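Isochorismatase family protein family (Burkholderia thailandensis, PDB 3TXY) is of unknown function but belongs to the isochorismatase-like family of cysteine hydrolases and may therefore act as a hydrolase. Local coordinates at residues V17-Q22 and I129-I134; L21-V26 and F91-G96; A135-V140 and V161-T166. All coordinates share one frame; numbering follows the deposited sequence.

Contact 1. Residues V17-Q22 and I129-I134; sequences VAIDLQ and IVLTGI
V17 and I19 bond to strand 129-134 in parallel register, V17 facing L131, A18 facing T132 and I19 facing G133. Four backbone hydrogen bonds define the ladder, from V17 N to V130 O (2.8 Å, 175° at the hydrogen) up to I134 N on I19 O (3.1 Å). On one side of the sheet L131 lies alongside V17, its CD1 3.7 Å from V17 CG1. G133, with no side chain, brings its CA to 3.3 Å from I19 O. On the other side T132 holds OG1 between its backbone N and carbonyl carbon (chi1 81°), which sets that atom 3.4 Å from A18 CB; the hydroxyl itself is hydrogen-bonded to T42 of helix 35-51. Past the strand end, the side chains of L21 and I134 cross at about a right angle, L21 CD2 3.6 Å from I134 CD1. A water donates to both D20 OD2 and I134 O, 2.6 Å from each. Further out, K106 forms a salt bridge with D20 OD2 and T61 bonds to OD1. This pair is consistent with the aspartate and lysine of the family's Asp-Lys-Cys triad, and the water's two bonds tie the residue just past strand 14-19 to I134.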
loop_
_atom_site.group_PDB
_atom_site.type_symbol
_atom_site.label_atom_id
_atom_site.label_comp_id
_atom_site.label_asym_id
_atom_site.label_seq_id
_atom_site.Cartn_x
_atom_site.Cartn_y
_atom_site.Cartn_z
ATOM N N VAL A 17 -13.756 9.048 -5.173
ATOM C CA VAL A 17 -12.947 9.276 -3.975
ATOM C C VAL A 17 -11.725 10.098 -4.384
ATOM O O VAL A 17 -10.933 9.654 -5.210
ATOM C CB VAL A 17 -12.492 7.950 -3.339
ATOM C CG1 VAL A 17 -11.598 8.206 -2.115
ATOM C CG2 VAL A 17 -13.717 7.123 -2.958
ATOM N N ALA A 18 -11.600 11.298 -3.826
ATOM C CA ALA A 18 -10.586 12.266 -4.238
ATOM C C ALA A 18 -9.631 12.519 -3.086
ATOM O O ALA A 18 -10.069 12.913 -1.994
ATOM C CB ALA A 18 -11.269 13.578 -4.635
ATOM N N ILE A 19 -8.333 12.304 -3.314
ATOM C CA ILE A 19 -7.345 12.319 -2.223
ATOM C C ILE A 19 -6.564 13.625 -2.133
ATOM O O ILE A 19 -5.881 14.001 -3.078
ATOM C CB ILE A 19 -6.316 11.177 -2.382
ATOM C CG1 ILE A 19 -6.984 9.797 -2.520
ATOM C CG2 ILE A 19 -5.360 11.185 -1.201
ATOM C CD1 ILE A 19 -7.930 9.442 -1.385
ATOM N N ASP A 20 -6.668 14.286 -0.972
ATOM C CA ASP A 20 -5.767 15.364 -0.517
ATOM C C ASP A 20 -5.774 16.600 -1.430
ATOM O O ASP A 20 -4.753 17.267 -1.587
ATOM C CB ASP A 20 -4.329 14.864 -0.322
ATOM C CG ASP A 20 -4.165 14.016 0.918
ATOM O OD1 ASP A 20 -5.009 14.113 1.835
ATOM O OD2 ASP A 20 -3.194 13.246 0.978
ATOM N N LEU A 21 -6.936 16.932 -1.975
ATOM C CA LEU A 21 -7.057 18.138 -2.800
ATOM C C LEU A 21 -7.313 19.344 -1.889
ATOM O O LEU A 21 -8.373 20.006 -1.920
ATOM C CB LEU A 21 -8.086 17.940 -3.899
ATOM C CG LEU A 21 -7.788 16.770 -4.851
ATOM C CD1 LEU A 21 -8.888 16.674 -5.916
ATOM C CD2 LEU A 21 -6.427 16.910 -5.521
ATOM N N GLN A 22 -6.287 19.598 -1.080
ATOM C CA GLN A 22 -6.277 20.612 -0.047
ATOM C C GLN A 22 -5.213 21.666 -0.343
ATOM O O GLN A 22 -4.222 21.396 -1.041
ATOM C CB GLN A 22 -6.049 19.964 1.323
ATOM C CG GLN A 22 -4.679 19.336 1.530
ATOM C CD GLN A 22 -4.669 18.389 2.710
ATOM O OE1 GLN A 22 -5.339 17.381 2.686
ATOM N NE2 GLN A 22 -3.937 18.733 3.744
ATOM N N ILE A 129 -14.785 2.022 -6.741
ATOM C CA ILE A 129 -14.308 3.384 -6.475
ATOM C C ILE A 129 -13.507 3.930 -7.650
ATOM O O ILE A 129 -12.706 3.222 -8.268
ATOM C CB ILE A 129 -13.550 3.562 -5.127
ATOM C CG1 ILE A 129 -12.195 2.853 -5.093
ATOM C CG2 ILE A 129 -14.410 3.103 -3.952
ATOM C CD1 ILE A 129 -11.393 3.186 -3.832
ATOM N N VAL A 130 -13.772 5.195 -7.961
ATOM C CA VAL A 130 -13.015 5.951 -8.935
ATOM C C VAL A 130 -12.151 6.923 -8.146
ATOM O O VAL A 130 -12.651 7.763 -7.400
ATOM C CB VAL A 130 -13.939 6.654 -9.947
ATOM C CG1 VAL A 130 -13.148 7.646 -10.809
ATOM C CG2 VAL A 130 -14.648 5.589 -10.790
ATOM N N LEU A 131 -10.837 6.783 -8.326
ATOM C CA LEU A 131 -9.844 7.467 -7.522
ATOM C C LEU A 131 -9.135 8.589 -8.279
ATOM O O LEU A 131 -8.656 8.411 -9.399
ATOM C CB LEU A 131 -8.838 6.424 -7.046
ATOM C CG LEU A 131 -8.209 6.393 -5.674
ATOM C CD1 LEU A 131 -9.095 6.808 -4.500
ATOM C CD2 LEU A 131 -7.685 4.958 -5.467
ATOM N N THR A 132 -9.121 9.766 -7.656
ATOM C CA THR A 132 -8.320 10.890 -8.108
ATOM C C THR A 132 -7.497 11.421 -6.943
ATOM O O THR A 132 -7.736 11.072 -5.782
ATOM C CB THR A 132 -9.190 12.039 -8.669
ATOM O OG1 THR A 132 -9.722 12.840 -7.600
ATOM C CG2 THR A 132 -10.319 11.506 -9.505
ATOM N N GLY A 133 -6.543 12.284 -7.257
ATOM C CA GLY A 133 -5.841 13.084 -6.251
ATOM C C GLY A 133 -4.317 13.066 -6.307
ATOM O O GLY A 133 -3.718 12.733 -7.328
ATOM N N ILE A 134 -3.707 13.458 -5.182
ATOM C CA ILE A 134 -2.281 13.726 -5.081
ATOM C C ILE A 134 -1.765 13.054 -3.791
ATOM O O ILE A 134 -2.471 13.127 -2.780
ATOM C CB ILE A 134 -2.026 15.264 -4.965
ATOM C CG1 ILE A 134 -2.713 16.040 -6.102
ATOM C CG2 ILE A 134 -0.534 15.549 -4.877
ATOM C CD1 ILE A 134 -2.930 17.506 -5.752
HETATM O O HOH W 1 -1.269 13.863 -0.622
#

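Contact 2. Residues L21-V26 and F91-G96; sequences LQNGIV and FAPALG
One hydrogen bond crosses between L21 and A92: A92 N donates to L21 O at 3.1 Å in a nearly straight bond (175° at the hydrogen), approaching 21° out of the carbonyl plane. The same oxygen lies in the plane of the F91 ring at its edge, 3.7 Å from CD1. Q22 and F91 meet there as a single bridge, their CA atoms 4.1 Å apart. The apolar contacts are made by L95 and V26. In L95 a chi1 of -166° sets CG beside the carbonyl carbon, from where both methyls meet L21; the side chains cross at about a right angle, with L95 CD1 3.5 Å from L21 CD1 and L95 CD2 3.8 Å from L21 CB. V26 CG2 approaches A92 CB more loosely, at 4.3 Å. These residues sit beyond the C-terminal end of the central parallel strand 14-19 of an alpha/beta fold, where the chain turns into the short helix 23-26 and meets the loop that follows helix 86-89. Polar atoms meet carbon here as well: N23 OD1 rests 3.6 Å from P93 CD, while its ND2 is bonded to E87 O. The Q22 amide is bonded through OE1 to T61 N and through NE2 to W88 O. Its carbonyl oxygen takes two bonds, from I25 N and V26 N, closing the turn.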
loop_
_atom_site.group_PDB
_atom_site.type_symbol
_atom_site.label_atom_id
_atom_site.label_comp_id
_atom_site.label_asym_id
_atom_site.label_seq_id
_atom_site.Cartn_x
_atom_site.Cartn_y
_atom_site.Cartn_z
ATOM N N LEU A 21 -6.936 16.932 -1.975
ATOM C CA LEU A 21 -7.057 18.138 -2.800
ATOM C C LEU A 21 -7.313 19.344 -1.889
ATOM O O LEU A 21 -8.373 20.006 -1.920
ATOM C CB LEU A 21 -8.086 17.940 -3.899
ATOM C CG LEU A 21 -7.788 16.770 -4.851
ATOM C CD1 LEU A 21 -8.888 16.674 -5.916
ATOM C CD2 LEU A 21 -6.427 16.910 -5.521
ATOM N N GLN A 22 -6.287 19.598 -1.080
ATOM C CA GLN A 22 -6.277 20.612 -0.047
ATOM C C GLN A 22 -5.213 21.666 -0.343
ATOM O O GLN A 22 -4.222 21.396 -1.041
ATOM C CB GLN A 22 -6.049 19.964 1.323
ATOM C CG GLN A 22 -4.679 19.336 1.530
ATOM C CD GLN A 22 -4.669 18.389 2.710
ATOM O OE1 GLN A 22 -5.339 17.381 2.686
ATOM N NE2 GLN A 22 -3.937 18.733 3.744
ATOM N N ASN A 23 -5.415 22.868 0.192
ATOM C CA ASN A 23 -4.568 24.006 -0.141
ATOM C C ASN A 23 -3.066 23.707 -0.053
ATOM O O ASN A 23 -2.285 24.102 -0.924
ATOM C CB ASN A 23 -4.888 25.184 0.779
ATOM C CG ASN A 23 -6.296 25.719 0.583
ATOM O OD1 ASN A 23 -6.792 25.796 -0.546
ATOM N ND2 ASN A 23 -6.936 26.126 1.685
ATOM N N GLY A 24 -2.654 23.008 1.000
ATOM C CA GLY A 24 -1.238 22.766 1.233
ATOM C C GLY A 24 -0.583 21.753 0.298
ATOM O O GLY A 24 0.632 21.639 0.259
ATOM N N ILE A 25 -1.392 20.998 -0.430
ATOM C CA ILE A 25 -0.894 19.936 -1.295
ATOM C C ILE A 25 -1.104 20.288 -2.777
ATOM O O ILE A 25 -0.224 20.034 -3.597
ATOM C CB ILE A 25 -1.524 18.579 -0.878
ATOM C CG1 ILE A 25 -1.036 18.217 0.536
ATOM C CG2 ILE A 25 -1.187 17.455 -1.866
ATOM C CD1 ILE A 25 -1.817 17.092 1.219
ATOM N N VAL A 26 -2.223 20.918 -3.117
ATOM C CA VAL A 26 -2.449 21.285 -4.520
ATOM C C VAL A 26 -1.437 22.316 -5.049
ATOM O O VAL A 26 -1.280 22.450 -6.259
ATOM C CB VAL A 26 -3.897 21.749 -4.787
ATOM C CG1 VAL A 26 -4.878 20.661 -4.392
ATOM C CG2 VAL A 26 -4.200 23.059 -4.060
ATOM N N PHE A 91 -10.024 22.375 1.971
ATOM C CA PHE A 91 -10.141 21.982 0.561
ATOM C C PHE A 91 -9.906 23.172 -0.362
ATOM O O PHE A 91 -10.254 24.322 -0.037
ATOM C CB PHE A 91 -11.503 21.343 0.275
ATOM C CG PHE A 91 -11.673 20.004 0.912
ATOM C CD1 PHE A 91 -10.963 18.914 0.437
ATOM C CD2 PHE A 91 -12.526 19.825 1.992
ATOM C CE1 PHE A 91 -11.097 17.667 1.035
ATOM C CE2 PHE A 91 -12.685 18.574 2.579
ATOM C CZ PHE A 91 -11.959 17.500 2.101
ATOM N N ALA A 92 -9.287 22.890 -1.501
ATOM C CA ALA A 92 -9.115 23.897 -2.544
ATOM C C ALA A 92 -10.494 24.459 -2.916
ATOM O O ALA A 92 -11.397 23.693 -3.237
ATOM C CB ALA A 92 -8.463 23.254 -3.756
ATOM N N PRO A 93 -10.674 25.799 -2.876
ATOM C CA PRO A 93 -11.990 26.362 -3.250
ATOM C C PRO A 93 -12.522 25.889 -4.616
ATOM O O PRO A 93 -13.723 25.659 -4.756
ATOM C CB PRO A 93 -11.746 27.873 -3.253
ATOM C CG PRO A 93 -10.590 28.076 -2.329
ATOM C CD PRO A 93 -9.734 26.835 -2.419
ATOM N N ALA A 94 -11.647 25.707 -5.606
ATOM C CA ALA A 94 -12.097 25.275 -6.931
ATOM C C ALA A 94 -12.616 23.843 -6.953
ATOM O O ALA A 94 -13.214 23.424 -7.933
ATOM C CB ALA A 94 -10.996 25.460 -7.974
ATOM N N LEU A 95 -12.402 23.090 -5.874
ATOM C CA LEU A 95 -12.896 21.708 -5.806
ATOM C C LEU A 95 -14.413 21.624 -5.675
ATOM O O LEU A 95 -14.997 20.610 -6.010
ATOM C CB LEU A 95 -12.234 20.970 -4.640
ATOM C CG LEU A 95 -12.367 19.450 -4.608
ATOM C CD1 LEU A 95 -11.707 18.811 -5.824
ATOM C CD2 LEU A 95 -11.725 18.940 -3.317
ATOM N N GLY A 96 -15.041 22.694 -5.188
ATOM C CA GLY A 96 -16.491 22.765 -5.058
ATOM C C GLY A 96 -17.106 21.794 -4.074
ATOM O O GLY A 96 -18.185 21.245 -4.334
#

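Contact 3. Residues A135-V140 and V161-T166; sequences ATNIGV and VSTWST
T163 turns OG1 anti to its own backbone N (chi1 -170°), and N137 holds CG anti to its carbonyl carbon (chi1 -43°); between them these torsions let the T163 hydroxyl donate to N137 OD1 at 2.7 Å, from a little outside the amide plane. The N137 ND2 end is held by A168 O, so both ends of the amide are bonded and its rotation is fixed. The W164 indole lies over this pair: T163 OG1 lies 2.9 Å above the ring plane near its rim, N137 CB is 3.7 Å from CH2, and the amide and ring planes are 37° apart. I138 CG1 meets the indole at its edge, 3.8 Å from CZ3. The segments belong to the beta-alpha-beta crossover from strand 128-134 through helix 136-149 to strand 153-162, and a cis peptide precedes A135, the N-cap residue. The backbone seam is T136 N to S162 O (2.9 Å), the donor standing above the carbonyl plane. Next to it along the strand, V140 CG1 packs on V161 CG1 at 4.0 Å. The T136 hydroxyl has its partner outside both segments, in OE1 of Q169 on helix 166-180. A135 O accepts from I138 N and V140 N on opposite faces of its plane, within a pi-type turn. From the second subunit, R145 bonds to N137 O and K179 makes a cation-pi contact with W164.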
loop_
_atom_site.group_PDB
_atom_site.type_symbol
_atom_site.label_atom_id
_atom_site.label_comp_id
_atom_site.label_asym_id
_atom_site.label_seq_id
_atom_site.Cartn_x
_atom_site.Cartn_y
_atom_site.Cartn_z
ATOM N N ALA A 135 -0.588 12.398 -3.759
ATOM C CA ALA A 135 0.250 12.051 -4.908
ATOM C C ALA A 135 -0.081 10.636 -5.388
ATOM O O ALA A 135 -0.464 9.772 -4.615
ATOM C CB ALA A 135 1.727 12.134 -4.540
ATOM N N THR A 136 0.085 10.410 -6.680
ATOM C CA THR A 136 -0.207 9.124 -7.310
ATOM C C THR A 136 0.385 7.960 -6.535
ATOM O O THR A 136 -0.323 7.005 -6.219
ATOM C CB THR A 136 0.333 9.092 -8.749
ATOM O OG1 THR A 136 -0.107 10.281 -9.432
ATOM C CG2 THR A 136 -0.181 7.860 -9.488
ATOM N N ASN A 137 1.669 8.051 -6.214
ATOM C CA ASN A 137 2.366 6.958 -5.543
ATOM C C ASN A 137 2.217 6.894 -4.035
ATOM O O ASN A 137 2.700 5.954 -3.421
ATOM C CB ASN A 137 3.870 6.987 -5.844
ATOM C CG ASN A 137 4.171 7.269 -7.279
ATOM O OD1 ASN A 137 3.975 8.405 -7.742
ATOM N ND2 ASN A 137 4.672 6.263 -7.999
ATOM N N ILE A 138 1.625 7.907 -3.410
ATOM C CA ILE A 138 1.614 7.964 -1.960
ATOM C C ILE A 138 0.172 7.759 -1.472
ATOM O O ILE A 138 -0.263 6.620 -1.345
ATOM C CB ILE A 138 2.275 9.270 -1.460
ATOM C CG1 ILE A 138 3.713 9.378 -1.981
ATOM C CG2 ILE A 138 2.195 9.390 0.059
ATOM C CD1 ILE A 138 4.677 8.268 -1.548
ATOM N N GLY A 139 -0.583 8.837 -1.262
ATOM C CA GLY A 139 -1.951 8.721 -0.768
ATOM C C GLY A 139 -2.883 7.999 -1.724
ATOM O O GLY A 139 -3.727 7.200 -1.296
ATOM N N VAL A 140 -2.748 8.275 -3.020
ATOM C CA VAL A 140 -3.578 7.599 -4.018
ATOM C C VAL A 140 -3.269 6.097 -4.018
ATOM O O VAL A 140 -4.166 5.270 -3.848
ATOM C CB VAL A 140 -3.394 8.194 -5.419
ATOM C CG1 VAL A 140 -4.107 7.317 -6.467
ATOM C CG2 VAL A 140 -3.876 9.655 -5.432
ATOM N N VAL A 161 -4.618 12.217 -11.376
ATOM C CA VAL A 161 -3.622 11.898 -10.362
ATOM C C VAL A 161 -2.267 12.440 -10.835
ATOM O O VAL A 161 -1.906 12.282 -12.014
ATOM C CB VAL A 161 -3.531 10.381 -10.032
ATOM C CG1 VAL A 161 -4.868 9.877 -9.477
ATOM C CG2 VAL A 161 -3.093 9.531 -11.237
ATOM N N SER A 162 -1.535 13.080 -9.920
ATOM C CA SER A 162 -0.206 13.607 -10.222
ATOM C C SER A 162 0.766 13.320 -9.093
ATOM O O SER A 162 0.377 13.023 -7.957
ATOM C CB SER A 162 -0.267 15.103 -10.542
ATOM O OG SER A 162 -1.022 15.328 -11.715
ATOM N N THR A 163 2.043 13.397 -9.427
ATOM C CA THR A 163 3.100 13.018 -8.499
ATOM C C THR A 163 4.397 13.769 -8.817
ATOM O O THR A 163 4.372 14.753 -9.561
ATOM C CB THR A 163 3.250 11.478 -8.456
ATOM O OG1 THR A 163 4.106 11.107 -7.379
ATOM C CG2 THR A 163 3.757 10.876 -9.784
ATOM N N TRP A 164 5.515 13.349 -8.228
ATOM C CA TRP A 164 6.726 14.187 -8.248
ATOM C C TRP A 164 7.583 14.050 -9.483
ATOM O O TRP A 164 8.502 14.861 -9.696
ATOM C CB TRP A 164 7.591 13.916 -7.014
ATOM C CG TRP A 164 8.090 12.498 -6.960
ATOM C CD1 TRP A 164 9.175 11.945 -7.628
ATOM C CD2 TRP A 164 7.487 11.389 -6.235
ATOM N NE1 TRP A 164 9.292 10.615 -7.351
ATOM C CE2 TRP A 164 8.313 10.218 -6.520
ATOM C CE3 TRP A 164 6.402 11.258 -5.381
ATOM C CZ2 TRP A 164 8.048 8.992 -5.963
ATOM C CZ3 TRP A 164 6.143 10.006 -4.837
ATOM C CH2 TRP A 164 6.939 8.901 -5.133
ATOM N N SER A 165 7.344 13.028 -10.294
ATOM C CA SER A 165 8.101 12.857 -11.530
ATOM C C SER A 165 7.281 12.049 -12.528
ATOM O O SER A 165 6.340 11.327 -12.150
ATOM C CB SER A 165 9.453 12.176 -11.264
ATOM O OG SER A 165 9.313 10.766 -11.100
ATOM N N THR A 166 7.595 12.199 -13.810
ATOM C CA THR A 166 6.883 11.434 -14.836
ATOM C C THR A 166 7.266 9.952 -14.741
ATOM O O THR A 166 6.453 9.085 -15.041
ATOM C CB THR A 166 7.134 11.982 -16.262
ATOM O OG1 THR A 166 8.540 12.097 -16.492
ATOM C CG2 THR A 166 6.489 13.337 -16.433
#

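In the fold
Contact 1 sits about 2 Å from the centre of the chain, and contacts 2 and 3 each lie about 11 Å from contact 1, centre to centre. Residues L21 and Q22, shared by both, lead from strand 14-19 through a turn into contact 2, and I134 CG2 packs on I25 CG2 at 3.6 Å. Strand 128-134 similarly runs into contact 3, where G133 C touches V140 CG2 at 3.5 Å. Contacts 2 and 3 do not touch, their nearest atoms being about 5 Å apart. Bound 1,2-ethanediol, probably from crystallisation, is found about 4 Å from the I134 side chain in contact 1; in contact 3, W164 likewise has 1,2-ethanediol about 4 Å away. By sequence pattern, G139 appears to occupy the family's nucleophilic cysteine position, so classical cysteine catalysis is doubtful here.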